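Cysteine protease (Xylella fastidiosa, PDB 3OIS) probably cleaves peptide bonds as a cysteine protease of the papain family, and binds uridine diphosphate in the crystal. Local coordinates at residues S31-Y35 with E234-A238; V53-P58 with K195-V200; F100-F106 with V138-W144. All blocks are in the same frame, centred on the assembly; numbering follows the deposited sequence. Where two conformers were deposited one is given.

Interaction 1: S31-Y35 with E234-A238; sequences SGYGY and EGGHA
The carbonyl oxygen Gly236 O is gripped by two successive amides of the facing loop. Tyr35 N donates to Gly236 O at 3.0 Å with an N-H...O angle of 161°, approaching from above the carbonyl plane, whereas Gly34 N reaches Gly236 O only weakly, at 3.2 Å. Tyr33 CB leans on the same oxygen, 3.3 Å from Gly236 O, so three consecutive residues converge on one carbonyl. Tyr33 and His237 form an offset edge-to-face pair, the Tyr33 edge toward the His237 face, with planes 66° apart and centroids separated by 5.8 Å; Trp257 stacks on the imidazole as well. Further out, the CD2-CE2 side of the Tyr33 ring comes close to the backbone of Glu234 and Gly235, which form a classic beta bulge opposite Val210; Gly235 CA is 4.0 Å from Tyr33 CD2. Tyr35 points its CB toward the strand, 3.5 Å from His237 O and 4.1 Å from Ala238 CB. With CG anti to the backbone N (chi1 159°), the Tyr35 ring has Gly236 CA at its edge and carries the hydroxyl on to Asp282. His237 also touches Cys78 and Asn255, a grouping consistent with the Cys-His-Asn set of papain-like enzymes. Because the 31-35 loop is bonded to strand 233-245 through backbone atoms and packed on His237 by an aromatic side chain, it probably occupies the active-site cleft and would be expected to hinder substrate access in this form.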
loop_
_atom_site.group_PDB
_atom_site.type_symbol
_atom_site.label_atom_id
_atom_site.label_comp_id
_atom_site.label_asym_id
_atom_site.label_seq_id
_atom_site.Cartn_x
_atom_site.Cartn_y
_atom_site.Cartn_z
ATOM N N SER A 31 14.354 -0.732 -1.533
ATOM C CA SER A 31 14.123 -2.221 -1.301
ATOM C C SER A 31 13.281 -2.373 -0.095
ATOM O O SER A 31 13.654 -1.900 0.978
ATOM C CB SER A 31 15.473 -2.960 -1.055
ATOM O OG SER A 31 15.936 -3.412 -2.288
ATOM N N GLY A 32 12.104 -3.018 -0.216
ATOM C CA GLY A 32 11.238 -3.146 0.937
ATOM C C GLY A 32 10.276 -1.996 1.234
ATOM O O GLY A 32 9.372 -2.097 2.071
ATOM N N TYR A 33 10.500 -0.852 0.542
ATOM C CA TYR A 33 9.695 0.375 0.691
ATOM C C TYR A 33 9.087 0.732 -0.673
ATOM O O TYR A 33 8.499 -0.145 -1.313
ATOM C CB TYR A 33 10.552 1.525 1.219
ATOM C CG TYR A 33 11.162 1.254 2.547
ATOM C CD1 TYR A 33 10.404 0.650 3.568
ATOM C CD2 TYR A 33 12.468 1.736 2.864
ATOM C CE1 TYR A 33 10.970 0.397 4.790
ATOM C CE2 TYR A 33 13.036 1.490 4.146
ATOM C CZ TYR A 33 12.293 0.829 5.074
ATOM O OH TYR A 33 12.882 0.593 6.336
ATOM N N GLY A 34 9.135 2.002 -1.071
ATOM C CA GLY A 34 8.626 2.311 -2.394
ATOM C C GLY A 34 7.580 3.405 -2.540
ATOM O O GLY A 34 7.029 3.617 -3.640
ATOM N N TYR A 35 7.195 4.031 -1.447
ATOM C CA TYR A 35 6.182 5.073 -1.533
ATOM C C TYR A 35 6.857 6.436 -1.815
ATOM O O TYR A 35 7.785 6.813 -1.139
ATOM C CB TYR A 35 5.472 5.135 -0.158
ATOM C CG TYR A 35 4.740 6.428 0.166
ATOM C CD1 TYR A 35 3.591 6.862 -0.555
ATOM C CD2 TYR A 35 5.199 7.241 1.204
ATOM C CE1 TYR A 35 2.887 8.078 -0.200
ATOM C CE2 TYR A 35 4.509 8.454 1.543
ATOM C CZ TYR A 35 3.381 8.860 0.834
ATOM O OH TYR A 35 2.707 10.051 1.249
ATOM N N GLU A 234 14.309 6.516 7.459
ATOM C CA GLU A 234 14.805 5.431 6.566
ATOM C C GLU A 234 14.131 5.322 5.199
ATOM O O GLU A 234 14.711 4.776 4.215
ATOM C CB GLU A 234 14.669 4.063 7.246
ATOM C CG GLU A 234 15.425 4.005 8.626
ATOM C CD GLU A 234 16.942 4.221 8.472
ATOM O OE1 GLU A 234 17.556 3.709 7.506
ATOM O OE2 GLU A 234 17.529 4.924 9.279
ATOM N N GLY A 235 12.888 5.762 5.102
ATOM C CA GLY A 235 12.244 5.622 3.769
ATOM C C GLY A 235 10.740 5.878 3.881
ATOM O O GLY A 235 10.283 6.193 4.947
ATOM N N GLY A 236 10.068 5.786 2.739
ATOM C CA GLY A 236 8.642 5.984 2.574
ATOM C C GLY A 236 7.990 4.645 2.267
ATOM O O GLY A 236 8.403 3.991 1.318
ATOM N N HIS A 237 6.978 4.286 3.069
ATOM C CA HIS A 237 6.312 2.986 2.905
ATOM C C HIS A 237 4.829 3.205 2.687
ATOM O O HIS A 237 4.346 4.291 3.007
ATOM C CB HIS A 237 6.567 2.057 4.113
ATOM C CG HIS A 237 6.337 0.626 3.800
ATOM N ND1 HIS A 237 5.846 -0.308 4.702
ATOM C CD2 HIS A 237 6.573 -0.045 2.661
ATOM C CE1 HIS A 237 5.793 -1.487 4.116
ATOM N NE2 HIS A 237 6.214 -1.354 2.873
ATOM N N ALA A 238 4.126 2.190 2.176
ATOM C CA ALA A 238 2.649 2.302 2.004
ATOM C C ALA A 238 2.079 0.942 2.322
ATOM O O ALA A 238 2.704 -0.088 2.000
ATOM C CB ALA A 238 2.285 2.716 0.595
#

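Interaction 2: V53-P58 with K195-V200; sequences VIAALP and KACLAV
Apolar packing carries most of this surface contact, with the methyl groups of Val53 and Leu57 set against the small side chains of helix 191-199. Val53 CG1 lies anti to the backbone N (chi1 174°), and this directs it into the helix end, 3.8 Å from Val200 CG1 and 3.9 Å from Ala196 CB. Ile54 CG1 comes to the same methyl from the neighbouring helical position, also 3.9 Å from Ala196 CB. Leu57 spreads its two branches: CD2 drops onto the helix backbone, 3.6 Å from Ala196 CA, while CD1 lies across the aliphatic chain of Lys195. Pro58 extends the patch, its CD 3.9 Å from Ala199 CB.

Polar contact is indirect. A water donates to Pro58 O at 2.8 Å and accepts a weak bond from Lys195 NZ; the main partner of that ammonium is Asp246, with which it forms a salt bridge. The small side chains of Ala196 and Ala199 let helix 51-55 and the turn after it lie close to helix 191-199. The union is thus one of shape and hydrophobicity, while at its margin Pro58 O is tied to Tyr244 OH of strand 233-245.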
loop_
_atom_site.group_PDB
_atom_site.type_symbol
_atom_site.label_atom_id
_atom_site.label_comp_id
_atom_site.label_asym_id
_atom_site.label_seq_id
_atom_site.Cartn_x
_atom_site.Cartn_y
_atom_site.Cartn_z
ATOM N N VAL A 53 -22.497 7.727 10.889
ATOM C CA VAL A 53 -21.434 6.770 11.177
ATOM C C VAL A 53 -20.399 7.425 12.067
ATOM O O VAL A 53 -20.038 6.884 13.120
ATOM C CB VAL A 53 -20.817 6.318 9.853
ATOM C CG1 VAL A 53 -19.607 5.444 10.119
ATOM C CG2 VAL A 53 -21.822 5.575 9.065
ATOM N N ILE A 54 -19.982 8.624 11.683
ATOM C CA ILE A 54 -19.025 9.407 12.514
ATOM C C ILE A 54 -19.524 9.652 13.928
ATOM O O ILE A 54 -18.758 9.597 14.936
ATOM C CB ILE A 54 -18.639 10.743 11.816
ATOM C CG1 ILE A 54 -17.719 10.485 10.606
ATOM C CG2 ILE A 54 -17.919 11.760 12.816
ATOM C CD1 ILE A 54 -17.730 11.738 9.632
ATOM N N ALA A 55 -20.816 9.924 14.023
ATOM C CA ALA A 55 -21.417 10.178 15.344
ATOM C C ALA A 55 -21.428 8.973 16.252
ATOM O O ALA A 55 -21.506 9.152 17.474
ATOM C CB ALA A 55 -22.864 10.720 15.205
ATOM N N ALA A 56 -21.366 7.776 15.658
ATOM C CA ALA A 56 -21.532 6.537 16.382
ATOM C C ALA A 56 -20.481 5.484 16.025
ATOM O O ALA A 56 -20.806 4.369 15.621
ATOM C CB ALA A 56 -22.959 5.964 16.158
ATOM N N LEU A 57 -19.212 5.848 16.208
ATOM C CA LEU A 57 -18.109 4.920 15.902
ATOM C C LEU A 57 -17.943 3.859 16.960
ATOM O O LEU A 57 -17.969 4.152 18.163
ATOM C CB LEU A 57 -16.769 5.704 15.760
ATOM C CG LEU A 57 -16.761 6.737 14.669
ATOM C CD1 LEU A 57 -15.608 7.759 14.795
ATOM C CD2 LEU A 57 -16.734 6.012 13.317
ATOM N N PRO A 58 -17.763 2.602 16.532
ATOM C CA PRO A 58 -17.514 1.545 17.498
ATOM C C PRO A 58 -16.131 1.683 18.110
ATOM O O PRO A 58 -15.245 2.399 17.547
ATOM C CB PRO A 58 -17.595 0.287 16.660
ATOM C CG PRO A 58 -17.095 0.720 15.343
ATOM C CD PRO A 58 -17.637 2.132 15.151
ATOM N N LYS A 195 -11.550 6.197 11.078
ATOM C CA LYS A 195 -12.322 5.152 11.790
ATOM C C LYS A 195 -13.639 4.898 11.041
ATOM O O LYS A 195 -14.075 3.741 10.925
ATOM C CB LYS A 195 -12.581 5.497 13.264
ATOM C CG LYS A 195 -11.383 5.560 14.238
ATOM C CD LYS A 195 -11.906 6.123 15.611
ATOM C CE LYS A 195 -10.850 5.940 16.658
ATOM N NZ LYS A 195 -11.348 6.488 17.975
ATOM N N ALA A 196 -14.298 5.953 10.561
ATOM C CA ALA A 196 -15.606 5.807 9.909
ATOM C C ALA A 196 -15.462 4.973 8.648
ATOM O O ALA A 196 -16.359 4.161 8.317
ATOM C CB ALA A 196 -16.151 7.123 9.545
ATOM N N CYS A 197 -14.343 5.183 7.933
ATOM C CA CYS A 197 -14.079 4.380 6.726
ATOM C C CYS A 197 -14.056 2.871 7.100
ATOM O O CYS A 197 -14.723 2.026 6.469
ATOM C CB CYS A 197 -12.719 4.814 6.118
ATOM S SG CYS A 197 -12.376 4.104 4.509
ATOM N N LEU A 198 -13.256 2.553 8.131
ATOM C CA LEU A 198 -13.128 1.158 8.542
ATOM C C LEU A 198 -14.469 0.620 9.126
ATOM O O LEU A 198 -14.783 -0.573 8.961
ATOM C CB LEU A 198 -12.004 1.057 9.576
ATOM C CG LEU A 198 -10.594 1.346 9.004
ATOM C CD1 LEU A 198 -9.657 1.653 10.233
ATOM C CD2 LEU A 198 -10.093 0.173 8.124
ATOM N N ALA A 199 -15.158 1.493 9.845
ATOM C CA ALA A 199 -16.449 1.113 10.450
ATOM C C ALA A 199 -17.529 0.619 9.483
ATOM O O ALA A 199 -18.416 -0.221 9.884
ATOM C CB ALA A 199 -16.990 2.230 11.282
ATOM N N VAL A 200 -17.521 1.106 8.265
ATOM C CA VAL A 200 -18.493 0.674 7.301
ATOM C C VAL A 200 -17.932 -0.487 6.501
ATOM O O VAL A 200 -18.527 -0.927 5.506
ATOM C CB VAL A 200 -19.033 1.797 6.391
ATOM C CG1 VAL A 200 -19.612 2.969 7.197
ATOM C CG2 VAL A 200 -17.905 2.342 5.456
HETATM O O HOH W 1 -14.215 4.820 18.421
#

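Interaction 3: F100-F106 with V138-W144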
loop_
_atom_site.group_PDB
_atom_site.type_symbol
_atom_site.label_atom_id
_atom_site.label_comp_id
_atom_site.label_asym_id
_atom_site.label_seq_id
_atom_site.Cartn_x
_atom_site.Cartn_y
_atom_site.Cartn_z
ATOM N N PHE A 100 -8.118 -14.561 -6.311
ATOM C CA PHE A 100 -6.721 -14.661 -6.748
ATOM C C PHE A 100 -5.942 -13.518 -6.127
ATOM O O PHE A 100 -6.545 -12.519 -5.765
ATOM C CB PHE A 100 -6.577 -14.636 -8.302
ATOM C CG PHE A 100 -7.203 -13.413 -8.946
ATOM C CD1 PHE A 100 -8.478 -13.460 -9.435
ATOM C CD2 PHE A 100 -6.514 -12.195 -9.007
ATOM C CE1 PHE A 100 -9.083 -12.326 -10.017
ATOM C CE2 PHE A 100 -7.109 -11.044 -9.595
ATOM C CZ PHE A 100 -8.403 -11.107 -10.078
ATOM N N ILE A 101 -4.624 -13.673 -6.016
ATOM C CA ILE A 101 -3.758 -12.547 -5.630
ATOM C C ILE A 101 -3.589 -11.710 -6.924
ATOM O O ILE A 101 -3.216 -12.261 -7.947
ATOM C CB ILE A 101 -2.400 -13.040 -5.167
ATOM C CG1 ILE A 101 -2.535 -13.751 -3.791
ATOM C CG2 ILE A 101 -1.465 -11.841 -4.912
ATOM C CD1 ILE A 101 -1.221 -14.516 -3.359
ATOM N N PRO A 102 -3.922 -10.406 -6.870
ATOM C CA PRO A 102 -3.696 -9.557 -8.063
ATOM C C PRO A 102 -2.197 -9.421 -8.364
ATOM O O PRO A 102 -1.364 -9.423 -7.423
ATOM C CB PRO A 102 -4.276 -8.186 -7.663
ATOM C CG PRO A 102 -5.256 -8.503 -6.558
ATOM C CD PRO A 102 -4.672 -9.668 -5.820
ATOM N N SER A 103 -1.850 -9.386 -9.651
ATOM C CA SER A 103 -0.434 -9.195 -10.071
ATOM C C SER A 103 0.218 -7.877 -9.622
ATOM O O SER A 103 -0.017 -6.820 -10.221
ATOM C CB SER A 103 -0.280 -9.304 -11.596
ATOM O OG SER A 103 1.084 -9.103 -11.874
ATOM N N ARG A 104 1.076 -7.975 -8.613
ATOM C CA ARG A 104 1.761 -6.788 -8.041
ATOM C C ARG A 104 2.737 -6.203 -9.032
ATOM O O ARG A 104 2.837 -4.972 -9.143
ATOM C CB ARG A 104 2.475 -7.201 -6.770
ATOM C CG ARG A 104 1.409 -7.422 -5.601
ATOM C CD ARG A 104 2.081 -8.156 -4.419
ATOM N NE ARG A 104 2.517 -9.532 -4.717
ATOM C CZ ARG A 104 3.497 -10.217 -4.109
ATOM N NH1 ARG A 104 4.261 -9.672 -3.157
ATOM N NH2 ARG A 104 3.736 -11.509 -4.534
ATOM N N LEU A 105 3.420 -7.058 -9.807
ATOM C CA LEU A 105 4.385 -6.485 -10.773
ATOM C C LEU A 105 3.649 -5.840 -11.939
ATOM O O LEU A 105 4.141 -4.896 -12.485
ATOM C CB LEU A 105 5.306 -7.548 -11.363
ATOM C CG LEU A 105 6.374 -8.057 -10.392
ATOM C CD1 LEU A 105 7.337 -8.959 -11.200
ATOM C CD2 LEU A 105 7.170 -6.867 -9.782
ATOM N N PHE A 106 2.438 -6.358 -12.294
ATOM C CA PHE A 106 1.651 -5.661 -13.315
ATOM C C PHE A 106 1.344 -4.190 -12.821
ATOM O O PHE A 106 1.425 -3.190 -13.602
ATOM C CB PHE A 106 0.299 -6.356 -13.558
ATOM C CG PHE A 106 -0.531 -5.711 -14.629
ATOM C CD1 PHE A 106 -0.362 -6.097 -15.973
ATOM C CD2 PHE A 106 -1.485 -4.714 -14.316
ATOM C CE1 PHE A 106 -1.118 -5.510 -16.940
ATOM C CE2 PHE A 106 -2.241 -4.093 -15.319
ATOM C CZ PHE A 106 -2.022 -4.528 -16.658
ATOM N N VAL A 138 -6.005 -4.896 -13.358
ATOM C CA VAL A 138 -4.883 -5.733 -12.925
ATOM C C VAL A 138 -5.220 -7.179 -13.231
ATOM O O VAL A 138 -6.386 -7.613 -13.030
ATOM C CB VAL A 138 -4.566 -5.556 -11.391
ATOM C CG1 VAL A 138 -5.866 -5.731 -10.489
ATOM C CG2 VAL A 138 -3.400 -6.434 -10.953
ATOM N N CYS A 139 -4.242 -7.909 -13.744
ATOM C CA CYS A 139 -4.453 -9.358 -14.045
ATOM C C CYS A 139 -4.096 -10.199 -12.823
ATOM O O CYS A 139 -3.447 -9.735 -11.892
ATOM C CB CYS A 139 -3.617 -9.772 -15.253
ATOM S SG CYS A 139 -1.837 -9.642 -15.050
ATOM N N PRO A 140 -4.503 -11.486 -12.802
ATOM C CA PRO A 140 -4.093 -12.336 -11.727
ATOM C C PRO A 140 -2.561 -12.547 -11.641
ATOM O O PRO A 140 -1.859 -12.625 -12.668
ATOM C CB PRO A 140 -4.806 -13.702 -12.093
ATOM C CG PRO A 140 -6.058 -13.217 -12.797
ATOM C CD PRO A 140 -5.474 -12.143 -13.722
ATOM N N GLU A 141 -2.037 -12.706 -10.429
ATOM C CA GLU A 141 -0.625 -12.859 -10.272
ATOM C C GLU A 141 -0.120 -14.139 -10.982
ATOM O O GLU A 141 0.949 -14.125 -11.506
ATOM C CB GLU A 141 -0.171 -12.688 -8.812
ATOM C CG GLU A 141 1.334 -12.620 -8.672
ATOM C CD GLU A 141 1.692 -11.886 -7.400
ATOM O OE1 GLU A 141 1.745 -12.526 -6.310
ATOM O OE2 GLU A 141 1.929 -10.672 -7.544
ATOM N N LYS A 142 -0.940 -15.189 -11.065
ATOM C CA LYS A 142 -0.493 -16.373 -11.831
ATOM C C LYS A 142 -0.134 -16.115 -13.245
ATOM O O LYS A 142 0.781 -16.782 -13.755
ATOM C CB LYS A 142 -1.475 -17.569 -11.691
ATOM C CG LYS A 142 -1.240 -18.289 -10.331
ATOM C CD LYS A 142 -2.318 -19.283 -9.882
ATOM C CE LYS A 142 -1.884 -19.964 -8.578
ATOM N NZ LYS A 142 -2.746 -21.153 -8.231
ATOM N N GLU A 143 -0.827 -15.171 -13.889
ATOM C CA GLU A 143 -0.578 -14.778 -15.268
ATOM C C GLU A 143 0.642 -13.851 -15.401
ATOM O O GLU A 143 1.255 -13.755 -16.453
ATOM C CB GLU A 143 -1.823 -14.053 -15.792
ATOM C CG GLU A 143 -1.865 -13.784 -17.275
ATOM C CD GLU A 143 -3.227 -13.245 -17.711
ATOM O OE1 GLU A 143 -4.082 -12.948 -16.839
ATOM O OE2 GLU A 143 -3.458 -13.134 -18.948
ATOM N N TRP A 144 0.989 -13.138 -14.314
ATOM C CA TRP A 144 2.173 -12.229 -14.333
ATOM C C TRP A 144 2.819 -12.298 -12.957
ATOM O O TRP A 144 2.520 -11.431 -12.057
ATOM C CB TRP A 144 1.799 -10.759 -14.730
ATOM C CG TRP A 144 3.032 -9.992 -15.171
ATOM C CD1 TRP A 144 3.618 -8.910 -14.536
ATOM C CD2 TRP A 144 3.853 -10.274 -16.329
ATOM N NE1 TRP A 144 4.755 -8.547 -15.198
ATOM C CE2 TRP A 144 4.905 -9.318 -16.340
ATOM C CE3 TRP A 144 3.807 -11.232 -17.344
ATOM C CZ2 TRP A 144 5.926 -9.326 -17.331
ATOM C CZ3 TRP A 144 4.781 -11.195 -18.375
ATOM C CH2 TRP A 144 5.846 -10.276 -18.337
HETATM O O HOH W 2 3.489 -10.005 -9.669
#
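Loop 100-103 and the start of helix 104-114 meet the loop 138-144 in a mixed contact that combines a backbone bridge, a salt bridge and aromatic packing, in the helical part of the papain-like fold. The backbones of Pro102 and Pro140 form a single beta bridge: Ser103 N donates to Cys139 O at 2.8 Å, and Glu141 N to Ile101 O at 2.8 Å. Arg104 takes Glu141 side-on, NE to OE2 at 3.1 Å and NH2 to OE1 at 2.9 Å, with guanidinium and carboxylate planes 48° apart. Arg104 N adds a nearly straight bond to Glu141 OE2 from the anti side, tilted 23° from the carboxylate plane, so this oxygen has two protein donors as well as a water. Ser103 is the helix N-cap: its OG, anti to the backbone N (chi1 180°), accepts from Phe106 N at 3.1 Å, donates to Trp144 O at 2.7 Å, on a lone pair in the carbonyl plane, and lies at the edge of the Trp144 ring. Leu105 CB packs on Trp144 CD1, 3.8 Å away. Pro140 CG stands over the centre of the Phe100 ring, a CH-pi contact of 3.8 Å, while Cys139 SG approaches the Phe106 ring obliquely.

In the fold
Along the chain the three contacts are enclosed one within another: interaction 3 lies between the two segments of interaction 2, and both lie between those of interaction 1. In space they are well separated. The centre of interaction 1 is about 29 Å from that of interaction 2 and about 21 Å from that of interaction 3, while interactions 2 and 3 have centres about 32 Å apart. Strand 233-245 contributes directly to interaction 1 and reaches interaction 2 through Tyr244; these two lie on opposite sides of the chain's centre. Helix 78-93 touches both interaction 1 and interaction 3. Interaction 3 belongs to the helical side and interaction 2 to the sheet side; interaction 1 lies at the probable active site, where the two parts meet, a layout characteristic of papain-like proteases.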